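Long-range contacts in TRAP-type transporter, periplasmic component (Cupriavidus necator, PDB 4P8B), which binds (S)-2-acetolactate and probably delivers it to a TRAP-type membrane transporter as the periplasmic solute-binding component: residues S31-S36 and V90-V95; P114-D119 and K334-I339. One frame throughout, in Å; residues are numbered along the deposited sequence.

Contact 1: residues S31-S36 and V90-V95; sequences SEYKMS and VIDMAV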
ATOM      1  N   SER A  31      14.091   1.765 -26.512  1.00 28.70           N
ATOM      2  CA  SER A  31      13.553   0.485 -26.978  1.00 26.48           C
ATOM      3  C   SER A  31      12.765  -0.290 -25.895  1.00 32.04           C
ATOM      4  O   SER A  31      11.896  -1.112 -26.204  1.00 29.56           O
ATOM      5  CB  SER A  31      14.698  -0.402 -27.449  1.00 42.18           C
ATOM      6  OG  SER A  31      14.223  -1.695 -27.781  1.00 42.87           O
ATOM      7  N   GLU A  32      13.098  -0.073 -24.630  1.00 24.69           N
ATOM      8  CA  GLU A  32      12.378  -0.729 -23.539  1.00 25.62           C
ATOM      9  C   GLU A  32      12.360   0.218 -22.373  1.00 25.43           C
ATOM     10  O   GLU A  32      13.373   0.846 -22.068  1.00 26.78           O
ATOM     11  CB  GLU A  32      13.073  -2.035 -23.164  1.00 24.01           C
ATOM     12  CG  GLU A  32      12.377  -2.870 -22.110  1.00 34.02           C
ATOM     13  CD  GLU A  32      12.965  -4.269 -22.052  1.00 39.54           C
ATOM     14  OE1 GLU A  32      14.028  -4.441 -21.417  1.00 33.11           O
ATOM     15  OE2 GLU A  32      12.389  -5.186 -22.682  1.00 36.61           O
ATOM     16  N   TYR A  33      11.194   0.347 -21.738  1.00 21.86           N
ATOM     17  CA  TYR A  33      11.063   1.144 -20.532  1.00 20.62           C
ATOM     18  C   TYR A  33      10.898   0.202 -19.363  1.00 18.63           C
ATOM     19  O   TYR A  33      10.375  -0.881 -19.526  1.00 21.20           O
ATOM     20  CB  TYR A  33       9.868   2.094 -20.631  1.00 19.58           C
ATOM     21  CG  TYR A  33      10.096   3.194 -21.643  1.00 21.08           C
ATOM     22  CD1 TYR A  33       9.798   3.003 -22.984  1.00 26.02           C
ATOM     23  CD2 TYR A  33      10.643   4.404 -21.256  1.00 20.92           C
ATOM     24  CE1 TYR A  33      10.026   4.003 -23.923  1.00 22.86           C
ATOM     25  CE2 TYR A  33      10.889   5.411 -22.199  1.00 22.09           C
ATOM     26  CZ  TYR A  33      10.563   5.192 -23.514  1.00 23.08           C
ATOM     27  OH  TYR A  33      10.805   6.170 -24.469  1.00 26.77           O
ATOM     28  N   LYS A  34      11.389   0.628 -18.218  1.00 18.01           N
ATOM     29  CA  LYS A  34      11.408  -0.236 -17.052  1.00 17.03           C
ATOM     30  C   LYS A  34      10.345   0.198 -16.036  1.00 15.96           C
ATOM     31  O   LYS A  34      10.372   1.326 -15.565  1.00 15.86           O
ATOM     32  CB  LYS A  34      12.799  -0.175 -16.419  1.00 17.19           C
ATOM     33  CG  LYS A  34      13.921  -0.425 -17.381  1.00 19.38           C
ATOM     34  CD  LYS A  34      15.236  -0.442 -16.641  1.00 25.26           C
ATOM     35  CE  LYS A  34      16.385  -0.673 -17.600  1.00 26.87           C
ATOM     36  NZ  LYS A  34      17.669  -0.279 -16.971  1.00 41.75           N
HETATM   37  N   MSE A  35       9.447  -0.723 -15.666  1.00 15.25           N
HETATM   38  CA  MSE A  35       8.428  -0.458 -14.646  1.00 14.25           C
HETATM   39  C   MSE A  35       8.746  -1.228 -13.365  1.00 13.68           C
HETATM   40  O   MSE A  35       8.839  -2.465 -13.351  1.00 14.40           O
HETATM   41  CB  MSE A  35       7.048  -0.875 -15.120  1.00 14.12           C
HETATM   42  CG  MSE A  35       5.973  -0.467 -14.098  1.00 14.94           C
HETATM   43 SE   MSE A  35       4.231  -1.291 -14.414  0.85 12.97          SE
HETATM   44  CE  MSE A  35       3.894  -0.614 -16.211  1.00 16.92           C
ATOM     45  N   SER A  36       8.916  -0.503 -12.273  1.00 12.91           N
ATOM     46  CA  SER A  36       9.200  -1.127 -10.999  1.00 12.19           C
ATOM     47  C   SER A  36       7.910  -1.515 -10.274  1.00 11.29           C
ATOM     48  O   SER A  36       6.949  -0.724 -10.242  1.00 11.08           O
ATOM     49  CB  SER A  36      10.016  -0.172 -10.126  1.00 12.18           C
ATOM     50  OG  SER A  36      10.373  -0.842  -8.927  1.00 12.18           O
ATOM     51  N   VAL A  90      16.672   5.949 -12.630  1.00 20.23           N
ATOM     52  CA  VAL A  90      17.054   4.546 -12.644  1.00 20.82           C
ATOM     53  C   VAL A  90      15.821   3.703 -12.993  1.00 19.41           C
ATOM     54  O   VAL A  90      15.897   2.711 -13.708  1.00 19.89           O
ATOM     55  CB  VAL A  90      17.623   4.132 -11.280  1.00 21.39           C
ATOM     56  CG1 VAL A  90      17.704   2.605 -11.147  1.00 24.67           C
ATOM     57  CG2 VAL A  90      18.981   4.779 -11.067  1.00 23.79           C
ATOM     58  N   ILE A  91      14.669   4.126 -12.484  1.00 16.78           N
ATOM     59  CA  ILE A  91      13.384   3.512 -12.819  1.00 15.80           C
ATOM     60  C   ILE A  91      12.591   4.489 -13.687  1.00 16.85           C
ATOM     61  O   ILE A  91      12.481   5.671 -13.347  1.00 16.39           O
ATOM     62  CB  ILE A  91      12.579   3.206 -11.534  1.00 14.71           C
ATOM     63  CG1 ILE A  91      13.317   2.170 -10.691  1.00 15.75           C
ATOM     64  CG2 ILE A  91      11.181   2.701 -11.868  1.00 14.84           C
ATOM     65  CD1 ILE A  91      12.775   2.040  -9.291  1.00 14.95           C
ATOM     66  N   ASP A  92      12.005   3.997 -14.770  1.00 16.31           N
ATOM     67  CA  ASP A  92      11.297   4.876 -15.708  1.00 16.83           C
ATOM     68  C   ASP A  92       9.875   5.150 -15.251  1.00 16.01           C
ATOM     69  O   ASP A  92       9.356   6.259 -15.432  1.00 16.58           O
ATOM     70  CB  ASP A  92      11.242   4.238 -17.093  1.00 17.65           C
ATOM     71  CG  ASP A  92      12.627   4.043 -17.730  1.00 18.95           C
ATOM     72  OD1 ASP A  92      13.530   4.882 -17.534  1.00 23.70           O
ATOM     73  OD2 ASP A  92      12.771   3.035 -18.428  1.00 21.43           O
HETATM   74  N   MSE A  93       9.239   4.130 -14.686  1.00 14.74           N
HETATM   75  CA  MSE A  93       7.853   4.237 -14.253  1.00 14.19           C
HETATM   76  C   MSE A  93       7.599   3.195 -13.174  1.00 12.72           C
HETATM   77  O   MSE A  93       8.401   2.279 -12.986  1.00 13.03           O
HETATM   78  CB  MSE A  93       6.866   4.072 -15.416  1.00 17.61           C
HETATM   79  CG  MSE A  93       6.888   2.752 -16.186  1.00 19.94           C
HETATM   80 SE   MSE A  93       6.478   3.002 -18.148  0.85 20.81          SE
HETATM   81  CE  MSE A  93       4.638   3.518 -17.963  1.00 22.03           C
ATOM     82  N   ALA A  94       6.502   3.313 -12.447  1.00 11.85           N
ATOM     83  CA  ALA A  94       6.236   2.377 -11.365  1.00 10.94           C
ATOM     84  C   ALA A  94       4.787   2.393 -10.960  1.00 10.71           C
ATOM     85  O   ALA A  94       4.072   3.368 -11.216  1.00 10.79           O
ATOM     86  CB  ALA A  94       7.102   2.726 -10.168  1.00 12.45           C
ATOM     87  N   VAL A  95       4.349   1.301 -10.355  1.00  9.54           N
ATOM     88  CA  VAL A  95       3.150   1.305  -9.531  1.00  9.73           C
ATOM     89  C   VAL A  95       3.666   1.087  -8.118  1.00  9.64           C
ATOM     90  O   VAL A  95       4.246   0.048  -7.840  1.00  9.44           O
ATOM     91  CB  VAL A  95       2.133   0.225  -9.933  1.00  9.91           C
ATOM     92  CG1 VAL A  95       0.897   0.343  -9.063  1.00  9.70           C
ATOM     93  CG2 VAL A  95       1.768   0.336 -11.413  1.00 12.00           C
TER
HETATM   94  O   HOH W   1      18.093   1.202 -15.113  1.00 34.83           O

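Contact 2: residues P114-D119 and K334-I339; sequences PFLMPD and KAEGAI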
ATOM      1  N   PRO A 114      -2.919   5.882  12.038  1.00  8.70           N
ATOM      2  CA  PRO A 114      -3.718   4.760  12.559  1.00  9.93           C
ATOM      3  C   PRO A 114      -5.171   5.164  12.815  1.00  8.08           C
ATOM      4  O   PRO A 114      -5.443   6.148  13.484  1.00  9.78           O
ATOM      5  CB  PRO A 114      -2.980   4.372  13.854  1.00 10.33           C
ATOM      6  CG  PRO A 114      -2.162   5.596  14.224  1.00 17.95           C
ATOM      7  CD  PRO A 114      -1.794   6.235  12.906  1.00  9.91           C
ATOM      8  N   PHE A 115      -6.089   4.416  12.208  1.00  8.77           N
ATOM      9  CA  PHE A 115      -7.531   4.551  12.382  1.00 10.25           C
ATOM     10  C   PHE A 115      -8.106   5.837  11.820  1.00 13.39           C
ATOM     11  O   PHE A 115      -9.115   6.347  12.287  1.00 14.62           O
ATOM     12  CB  PHE A 115      -7.930   4.256  13.842  1.00 11.24           C
ATOM     13  CG  PHE A 115      -7.480   2.890  14.279  1.00  8.63           C
ATOM     14  CD1 PHE A 115      -8.176   1.760  13.851  1.00 11.50           C
ATOM     15  CD2 PHE A 115      -6.324   2.716  14.996  1.00 11.51           C
ATOM     16  CE1 PHE A 115      -7.748   0.509  14.180  1.00 11.10           C
ATOM     17  CE2 PHE A 115      -5.898   1.456  15.327  1.00 12.22           C
ATOM     18  CZ  PHE A 115      -6.597   0.364  14.900  1.00 10.07           C
ATOM     19  N   LEU A 116      -7.477   6.340  10.761  1.00  9.50           N
ATOM     20  CA  LEU A 116      -8.035   7.450   9.984  1.00 10.49           C
ATOM     21  C   LEU A 116      -9.272   7.064   9.173  1.00  9.31           C
ATOM     22  O   LEU A 116     -10.224   7.814   9.114  1.00 10.63           O
ATOM     23  CB  LEU A 116      -6.986   8.003   9.019  1.00  8.76           C
ATOM     24  CG  LEU A 116      -7.446   9.126   8.088  1.00 10.85           C
ATOM     25  CD1 LEU A 116      -7.746  10.410   8.829  1.00 12.34           C
ATOM     26  CD2 LEU A 116      -6.388   9.384   7.022  1.00 10.63           C
HETATM   27  N   MSE A 117      -9.241   5.900   8.527  1.00  9.01           N
HETATM   28  CA  MSE A 117     -10.236   5.547   7.517  1.00  8.84           C
HETATM   29  C   MSE A 117     -11.089   4.353   7.941  1.00  9.95           C
HETATM   30  O   MSE A 117     -10.586   3.234   8.023  1.00 10.82           O
HETATM   31  CB  MSE A 117      -9.527   5.183   6.216  1.00 10.24           C
HETATM   32  CG  MSE A 117      -8.723   6.316   5.616  1.00 10.59           C
HETATM   33 SE   MSE A 117      -7.758   5.846   4.023  0.85 10.20          SE
HETATM   34  CE  MSE A 117      -6.416   4.685   4.811  1.00 10.85           C
ATOM     35  N   PRO A 118     -12.386   4.561   8.168  1.00  9.38           N
ATOM     36  CA  PRO A 118     -13.210   3.434   8.647  1.00 13.15           C
ATOM     37  C   PRO A 118     -13.544   2.373   7.603  1.00 15.55           C
ATOM     38  O   PRO A 118     -13.851   1.238   7.973  1.00 17.90           O
ATOM     39  CB  PRO A 118     -14.514   4.099   9.094  1.00 13.46           C
ATOM     40  CG  PRO A 118     -14.161   5.501   9.376  1.00 17.98           C
ATOM     41  CD  PRO A 118     -13.035   5.860   8.417  1.00 11.48           C
ATOM     42  N   ASP A 119     -13.500   2.714   6.326  1.00 12.34           N
ATOM     43  CA  ASP A 119     -14.012   1.818   5.302  1.00 13.41           C
ATOM     44  C   ASP A 119     -13.521   2.253   3.911  1.00 12.89           C
ATOM     45  O   ASP A 119     -12.767   3.224   3.776  1.00 11.06           O
ATOM     46  CB  ASP A 119     -15.552   1.758   5.370  1.00 13.58           C
ATOM     47  CG  ASP A 119     -16.207   3.131   5.338  1.00 13.87           C
ATOM     48  OD1 ASP A 119     -15.687   4.057   4.681  1.00 13.99           O
ATOM     49  OD2 ASP A 119     -17.293   3.285   5.932  1.00 17.50           O
ATOM     50  N   LYS A 334      -8.283  18.213   6.229  1.00 12.57           N
ATOM     51  CA  LYS A 334      -9.093  18.041   5.023  1.00 14.69           C
ATOM     52  C   LYS A 334      -9.513  16.577   4.838  1.00 12.19           C
ATOM     53  O   LYS A 334     -10.647  16.298   4.436  1.00 12.74           O
ATOM     54  CB  LYS A 334      -8.333  18.539   3.787  1.00 13.66           C
ATOM     55  CG  LYS A 334      -8.266  20.047   3.712  1.00 17.92           C
ATOM     56  CD  LYS A 334      -7.298  20.516   2.652  1.00 17.62           C
ATOM     57  CE  LYS A 334      -7.218  22.044   2.625  1.00 21.67           C
ATOM     58  NZ  LYS A 334      -6.290  22.522   1.550  1.00 29.88           N
ATOM     59  N   ALA A 335      -8.612  15.643   5.141  1.00 12.20           N
ATOM     60  CA  ALA A 335      -8.921  14.218   5.036  1.00 11.26           C
ATOM     61  C   ALA A 335     -10.010  13.839   6.035  1.00 10.71           C
ATOM     62  O   ALA A 335     -10.974  13.139   5.683  1.00 11.32           O
ATOM     63  CB  ALA A 335      -7.675  13.398   5.262  1.00 10.38           C
ATOM     64  N   GLU A 336      -9.862  14.297   7.272  1.00 11.32           N
ATOM     65  CA  GLU A 336     -10.859  14.023   8.314  1.00 11.84           C
ATOM     66  C   GLU A 336     -12.230  14.488   7.873  1.00 12.27           C
ATOM     67  O   GLU A 336     -13.232  13.806   8.064  1.00 13.61           O
ATOM     68  CB  GLU A 336     -10.451  14.676   9.634  1.00 12.15           C
ATOM     69  CG  GLU A 336      -9.200  14.072  10.260  1.00 12.01           C
ATOM     70  CD  GLU A 336      -8.586  14.919  11.357  1.00 14.88           C
ATOM     71  OE1 GLU A 336      -9.038  16.069  11.567  1.00 16.02           O
ATOM     72  OE2 GLU A 336      -7.646  14.445  12.028  1.00 14.56           O
ATOM     73  N   GLY A 337     -12.286  15.683   7.298  1.00 12.62           N
ATOM     74  CA  GLY A 337     -13.555  16.222   6.848  1.00 13.64           C
ATOM     75  C   GLY A 337     -14.168  15.492   5.674  1.00 13.23           C
ATOM     76  O   GLY A 337     -15.371  15.266   5.634  1.00 14.18           O
ATOM     77  N   ALA A 338     -13.340  15.131   4.708  1.00 13.20           N
ATOM     78  CA  ALA A 338     -13.815  14.359   3.563  1.00 13.56           C
ATOM     79  C   ALA A 338     -14.401  13.022   3.999  1.00 12.48           C
ATOM     80  O   ALA A 338     -15.430  12.576   3.478  1.00 13.62           O
ATOM     81  CB  ALA A 338     -12.675  14.142   2.575  1.00 13.98           C
ATOM     82  N   ILE A 339     -13.744  12.394   4.966  1.00 12.10           N
ATOM     83  CA  ILE A 339     -14.228  11.145   5.515  1.00 12.15           C
ATOM     84  C   ILE A 339     -15.557  11.352   6.270  1.00 13.28           C
ATOM     85  O   ILE A 339     -16.506  10.602   6.077  1.00 14.50           O
ATOM     86  CB  ILE A 339     -13.135  10.520   6.387  1.00 11.43           C
ATOM     87  CG1 ILE A 339     -11.998  10.070   5.472  1.00 10.62           C
ATOM     88  CG2 ILE A 339     -13.681   9.386   7.232  1.00 13.05           C
ATOM     89  CD1 ILE A 339     -10.740   9.757   6.232  1.00 12.69           C
TER

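Contact 1: residues S31-S36 and V90-V95
K34 and S36, on either side of M35, both bond to M93 through its backbone. M93 N gives to K34 O at 3.1 Å, and S36 N gives to M93 O at 2.9 Å. V95 N then reaches S36 O, nearly in line with its C=O bond. D92 N adds a weak bond to K34 O, so this oxygen takes two donors. M35 CA also sets a C-H against M93 O, at 3.2 Å.

One side chain extends the backbone pairing. D92 OD2 accepts from K34 N at 2.8 Å, with an angle of 162° at the hydrogen. The donor comes from the anti side of the carboxylate, 21° out of its plane. The D92 side chain crosses that of Y33 at about a right angle. Y33 OH is bonded to W256 NE1.

The strands 33-36 and 93-97 are parallel neighbours in a mixed five-stranded sheet. Its order is 66-69, 33-36, 93-97, 241-249, 144-154, or 2-1-3-5-4. The antiparallel strand 241-249 is inserted between the third and fourth strands, as in the type II periplasmic binding protein fold. Helices 44-59 and 82-88 lie in the connections between the first three strands.

Apolar packing differs on the two faces. M35 and M93, both selenomethionine, share one face, where M35 CB lies 3.8 Å from M93 CG. Both residues touch W52 of helix 44-59. S36 and A94 point to the other face. There I91 brings two methyls to S36 CB, CG2 and CD1, each at 3.6 Å. I91 and A94 also pack on I86 of helix 82-88. S36 OG is hydrogen-bonded to E82 OE2.

Contact 2: residues P114-D119 and K334-I339
I339 reaches from the helix 329-340 to three successive residues of the loop, L116, M117 and P118. Its CB bond points toward the loop, and the chain forks there. The short branch, CG2, lies 3.8 Å from P118 CD, a ring carbon. The long branch starts with CG1, which lies anti to the carbonyl carbon (chi1 -69°). This sends the chain across to the L116 and M117 side of the loop. Its tip, CD1, carries most of the contact. It comes to 3.5 Å from L116 O and 3.8 Å from L116 CG. M117 CG meets the same methyl at 4.0 Å, its side chain crossing that of I339 at about a right angle.

L116 also reaches one turn back along the helix. Its CD1 lies 4.2 Å from E336 CG, so E336 adds only its aliphatic part. The carboxylate of E336 is held elsewhere, by Y320 OH and K324 NZ.

No hydrogen bond links the two segments directly. R342, just past the helix, bonds I339 O and forms a salt bridge with D119, the N-cap of helix 120-127. The contact is apolar packing of the C-terminal helix 329-340 against the loop leading into helix 120-127. The same helix pair meets where I339 touches A122 and A335 touches L126.

Along the chain, contact 1 is complete before contact 2 begins. Their centres are 32 Å apart, on opposite sides of the chain's centre, and their nearest atoms are about 16 Å apart. They share no helix or strand. Contact 1 pairs the first strand with the third, 33-36 with 93-97, in the mixed five-stranded sheet. From strand 93-97 the chain runs through helix 98-101 to the loop of contact 2. Contact 2 ties that loop to the last helix, so it spans most of the sequence. Neither contact includes a ligand-pocket residue. The S36 side chain is about 10 Å from the bound acetolactate, and the M117 side chain about 13 Å.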